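PDB 5X0J: ADP-dependent L-serine kinase SerK from Thermococcus kodakarensis KOD1, which phosphorylates free L-serine with ADP as phosphate donor, yielding O-phospho-L-serine and AMP in the first step of cysteine biosynthesis. Local coordinates for residues M54-V59 with Y65-G70. The protein carries 1 engineered substitution. Residues are numbered along the deposited sequence; the frame is centred on the assembly and turned at random. Where two conformers were deposited one is given.
Sequences MLLAKV and YLIVDG. With MG (magnesium ion), chain D; SEP (phosphoserine), chain C; AMP (adenosine monophosphate), chain B.
Leu55 faces both Val68 and Asp69, a classic beta bulge in an antiparallel hairpin. Its carbonyl O accepts Val68 N at 2.8 Å and, longer but straighter, Asp69 N, both from the same face of the carbonyl plane; Leu55 N returns a nearly straight bond to Asp69 O. The bulge shifts the register by one residue just before the chain enters the active site. Asp69, with CG anti to its own N (chi1 179°), lays CB against Leu55 CD1 at 3.9 Å and sends OD1 to magnesium at 2.1 Å, an acidic ligand beside two phosphates. Val68 O accepts the phosphoserine amine, and Gly70 N, at a helix N-cap, donates to phosphoserine O3P at 3.0 Å; glycine suits this backbone (phi 132°), where a side chain would jam against the preceding carbonyl. Met54, its flexible thioether chain bent at chi3 (64°) in the conformer given, brings CE onto Ile67 CG2. Leu56 CD1 meets Tyr65 CB at 4.0 Å, the side chains crossing at about a right angle; on the other face, Val68 CG2 rests on the small Ala57 CB. The hairpin lies inside a mixed sheet: strand 84-90 flanks 54-58, strand 26-27 flanks 65-67, and helix 205-213 touches Leu66 and Val59.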
ATOM      1  N   MET A  54     -10.920   3.920   9.032  1.00 12.54           N
ATOM      2  CA  MET A  54     -10.345   4.355   7.764  0.60 12.38           C
ATOM      3  C   MET A  54      -9.917   5.807   7.866  1.00 12.49           C
ATOM      4  O   MET A  54     -10.420   6.566   8.686  1.00 12.32           O
ATOM      5  CB  MET A  54     -11.332   4.197   6.622  0.60 12.37           C
ATOM      6  CG  MET A  54     -11.602   2.747   6.245  0.60 12.28           C
ATOM      7  SD  MET A  54     -12.766   2.640   4.870  0.60 12.44           S
ATOM      8  CE  MET A  54     -11.812   3.450   3.571  0.60 12.34           C
ATOM      9  N   LEU A  55      -8.951   6.185   7.034  1.00 12.15           N
ATOM     10  CA  LEU A  55      -8.531   7.580   6.928  1.00 12.35           C
ATOM     11  C   LEU A  55      -9.058   8.106   5.595  1.00 12.26           C
ATOM     12  O   LEU A  55      -8.830   7.494   4.545  1.00 11.95           O
ATOM     13  CB  LEU A  55      -7.012   7.706   7.012  1.00 12.41           C
ATOM     14  CG  LEU A  55      -6.311   7.203   8.279  1.00 12.65           C
ATOM     15  CD1 LEU A  55      -4.805   7.438   8.188  1.00 13.03           C
ATOM     16  CD2 LEU A  55      -6.894   7.845   9.529  1.00 12.87           C
ATOM     17  N   LEU A  56      -9.770   9.235   5.652  1.00 12.31           N
ATOM     18  CA  LEU A  56     -10.416   9.835   4.476  1.00 12.54           C
ATOM     19  C   LEU A  56     -10.039  11.303   4.362  1.00 12.90           C
ATOM     20  O   LEU A  56      -9.589  11.907   5.332  1.00 13.03           O
ATOM     21  CB  LEU A  56     -11.932   9.762   4.600  1.00 12.88           C
ATOM     22  CG  LEU A  56     -12.577   8.395   4.794  1.00 13.03           C
ATOM     23  CD1 LEU A  56     -14.074   8.603   4.900  1.00 13.34           C
ATOM     24  CD2 LEU A  56     -12.248   7.459   3.642  1.00 12.96           C
ATOM     25  N   ALA A  57     -10.298  11.891   3.200  1.00 13.37           N
ATOM     26  CA  ALA A  57     -10.206  13.329   3.037  1.00 13.99           C
ATOM     27  C   ALA A  57     -11.172  13.740   1.941  1.00 14.80           C
ATOM     28  O   ALA A  57     -11.309  13.030   0.952  1.00 15.16           O
ATOM     29  CB  ALA A  57      -8.797  13.745   2.673  1.00 14.17           C
ATOM     30  N   LYS A  58     -11.824  14.887   2.118  1.00 15.65           N
ATOM     31  CA  LYS A  58     -12.756  15.426   1.115  1.00 16.85           C
ATOM     32  C   LYS A  58     -12.046  15.672  -0.221  1.00 17.06           C
ATOM     33  O   LYS A  58     -10.965  16.262  -0.256  1.00 17.68           O
ATOM     34  CB  LYS A  58     -13.366  16.724   1.652  1.00 17.67           C
ATOM     35  CG  LYS A  58     -14.263  17.509   0.711  1.00 18.78           C
ATOM     36  CD  LYS A  58     -15.575  16.806   0.455  1.00 19.11           C
ATOM     37  CE  LYS A  58     -16.556  17.738  -0.252  1.00 19.75           C
ATOM     38  NZ  LYS A  58     -16.002  18.389  -1.482  1.00 19.96           N
ATOM     39  N   VAL A  59     -12.652  15.207  -1.313  1.00 17.38           N
ATOM     40  CA  VAL A  59     -12.144  15.479  -2.653  1.00 17.85           C
ATOM     41  C   VAL A  59     -12.629  16.873  -3.061  1.00 18.36           C
ATOM     42  O   VAL A  59     -13.831  17.119  -3.035  1.00 18.20           O
ATOM     43  CB  VAL A  59     -12.670  14.455  -3.675  1.00 18.14           C
ATOM     44  CG1 VAL A  59     -12.187  14.794  -5.083  1.00 18.54           C
ATOM     45  CG2 VAL A  59     -12.241  13.051  -3.283  1.00 18.08           C
ATOM     46  N   TYR A  65     -15.111  11.219  -0.724  1.00 18.34           N
ATOM     47  CA  TYR A  65     -13.928  11.211   0.119  1.00 17.71           C
ATOM     48  C   TYR A  65     -12.860  10.338  -0.506  1.00 16.57           C
ATOM     49  O   TYR A  65     -13.123   9.191  -0.852  1.00 16.76           O
ATOM     50  CB  TYR A  65     -14.296  10.677   1.501  1.00 18.12           C
ATOM     51  CG  TYR A  65     -15.124  11.654   2.288  1.00 19.22           C
ATOM     52  CD1 TYR A  65     -14.517  12.698   2.979  1.00 19.74           C
ATOM     53  CD2 TYR A  65     -16.514  11.569   2.300  1.00 20.42           C
ATOM     54  CE1 TYR A  65     -15.266  13.622   3.686  1.00 20.68           C
ATOM     55  CE2 TYR A  65     -17.273  12.495   3.008  1.00 21.08           C
ATOM     56  CZ  TYR A  65     -16.636  13.522   3.690  1.00 21.35           C
ATOM     57  OH  TYR A  65     -17.374  14.448   4.408  1.00 23.65           O
ATOM     58  N   LEU A  66     -11.664  10.900  -0.676  1.00 15.17           N
ATOM     59  CA  LEU A  66     -10.472  10.136  -1.018  1.00 14.56           C
ATOM     60  C   LEU A  66     -10.212   9.138   0.094  1.00 13.48           C
ATOM     61  O   LEU A  66     -10.188   9.532   1.261  1.00 12.93           O
ATOM     62  CB  LEU A  66      -9.279  11.086  -1.102  1.00 14.65           C
ATOM     63  CG  LEU A  66      -7.899  10.449  -1.309  1.00 14.70           C
ATOM     64  CD1 LEU A  66      -7.829   9.675  -2.621  1.00 15.04           C
ATOM     65  CD2 LEU A  66      -6.806  11.515  -1.204  1.00 14.86           C
ATOM     66  N   ILE A  67     -10.011   7.869  -0.255  1.00 12.71           N
ATOM     67  CA  ILE A  67      -9.454   6.898   0.688  1.00 12.24           C
ATOM     68  C   ILE A  67      -7.971   7.219   0.851  1.00 11.92           C
ATOM     69  O   ILE A  67      -7.186   7.018  -0.062  1.00 12.30           O
ATOM     70  CB  ILE A  67      -9.643   5.445   0.209  1.00 12.19           C
ATOM     71  CG1 ILE A  67     -11.137   5.116   0.092  1.00 12.37           C
ATOM     72  CG2 ILE A  67      -8.971   4.473   1.170  1.00 12.15           C
ATOM     73  CD1 ILE A  67     -11.436   3.770  -0.548  1.00 12.64           C
ATOM     74  N   VAL A  68      -7.601   7.747   2.012  1.00 11.59           N
ATOM     75  CA  VAL A  68      -6.206   8.040   2.332  1.00 11.44           C
ATOM     76  C   VAL A  68      -5.514   6.729   2.729  1.00 11.37           C
ATOM     77  O   VAL A  68      -4.431   6.416   2.214  1.00 11.47           O
ATOM     78  CB  VAL A  68      -6.132   9.122   3.434  1.00 11.57           C
ATOM     79  CG1 VAL A  68      -4.707   9.337   3.912  1.00 11.61           C
ATOM     80  CG2 VAL A  68      -6.721  10.421   2.894  1.00 11.79           C
ATOM     81  N   ASP A  69      -6.129   5.987   3.648  1.00 11.27           N
ATOM     82  CA  ASP A  69      -5.676   4.678   4.056  1.00 11.27           C
ATOM     83  C   ASP A  69      -6.911   3.842   4.310  1.00 11.14           C
ATOM     84  O   ASP A  69      -7.835   4.282   5.002  1.00 11.36           O
ATOM     85  CB  ASP A  69      -4.824   4.787   5.321  1.00 11.30           C
ATOM     86  CG  ASP A  69      -4.323   3.446   5.817  1.00 11.44           C
ATOM     87  OD1 ASP A  69      -4.097   2.526   4.999  1.00 11.21           O
ATOM     88  OD2 ASP A  69      -4.148   3.317   7.051  1.00 12.12           O
ATOM     89  N   GLY A  70      -6.940   2.645   3.724  1.00 11.18           N
ATOM     90  CA  GLY A  70      -8.091   1.751   3.875  1.00 11.25           C
ATOM     91  C   GLY A  70      -8.647   1.118   2.614  1.00 11.37           C
ATOM     92  O   GLY A  70      -9.823   0.759   2.576  1.00 11.58           O
TER
HETATM   93 MG    MG D 303      -3.501   0.530   5.007  1.00 10.91          MG
HETATM   94  N   SEP C 302      -2.758   4.412   1.378  1.00 10.24           N
HETATM   95  CA  SEP C 302      -2.250   3.527   2.470  1.00 10.39           C
HETATM   96  CB  SEP C 302      -1.572   2.305   1.848  1.00 10.55           C
HETATM   97  OG  SEP C 302      -2.514   1.622   1.023  1.00 10.50           O
HETATM   98  C   SEP C 302      -1.340   4.299   3.389  1.00 10.21           C
HETATM   99  O   SEP C 302      -0.559   3.689   4.147  1.00 10.48           O
HETATM  100  OXT SEP C 302      -1.356   5.544   3.406  1.00 10.27           O
HETATM  101  P   SEP C 302      -3.765   0.819   1.670  1.00 10.76           P
HETATM  102  O1P SEP C 302      -3.292   0.379   3.047  1.00 10.39           O
HETATM  103  O2P SEP C 302      -3.945  -0.302   0.696  1.00 10.95           O
HETATM  104  O3P SEP C 302      -4.905   1.806   1.680  1.00 10.77           O
HETATM  105  P   AMP B 301      -6.108  -1.258   4.255  1.00 10.72           P
HETATM  106  O1P AMP B 301      -7.561  -1.423   4.669  1.00 10.89           O
HETATM  107  O2P AMP B 301      -5.936  -1.130   2.755  1.00 10.99           O
HETATM  108  O3P AMP B 301      -5.419  -0.188   5.060  1.00 10.42           O
HETATM  109  O5' AMP B 301      -5.373  -2.645   4.608  1.00 11.20           O
HETATM  110  C5' AMP B 301      -5.908  -3.588   5.533  1.00 11.57           C
HETATM  111  C4' AMP B 301      -5.965  -2.982   6.924  1.00 11.97           C
HETATM  112  O4' AMP B 301      -6.908  -3.693   7.700  1.00 12.32           O
HETATM  113  C3' AMP B 301      -4.677  -3.062   7.773  1.00 12.29           C
HETATM  114  O3' AMP B 301      -4.380  -1.763   8.279  1.00 12.47           O
HETATM  115  C2' AMP B 301      -4.966  -3.996   8.948  1.00 12.27           C
HETATM  116  O2' AMP B 301      -4.287  -3.637  10.148  1.00 12.81           O
HETATM  117  C1' AMP B 301      -6.451  -3.779   9.021  1.00 12.29           C
HETATM  118  N9  AMP B 301      -7.252  -4.790   9.738  1.00 11.98           N
HETATM  119  C8  AMP B 301      -7.000  -6.101   9.913  1.00 12.09           C
HETATM  120  N7  AMP B 301      -7.999  -6.700  10.606  1.00 12.26           N
HETATM  121  C5  AMP B 301      -8.907  -5.751  10.865  1.00 11.90           C
HETATM  122  C6  AMP B 301     -10.200  -5.693  11.566  1.00 11.91           C
HETATM  123  N6  AMP B 301     -10.715  -6.812  12.122  1.00 12.05           N
HETATM  124  N1  AMP B 301     -10.826  -4.494  11.615  1.00 12.10           N
HETATM  125  C2  AMP B 301     -10.321  -3.369  11.058  1.00 11.99           C
HETATM  126  N3  AMP B 301      -9.143  -3.352  10.415  1.00 12.08           N
HETATM  127  C4  AMP B 301      -8.417  -4.490  10.295  1.00 12.02           C
HETATM  128  O   HOH W   1      -3.503   0.662   7.138  1.00 11.24           O
HETATM  129  O   HOH W   2      -2.878  -1.475   5.374  1.00 10.52           O
HETATM  130  O   HOH W   3      -1.445   1.124   5.178  1.00 10.71           O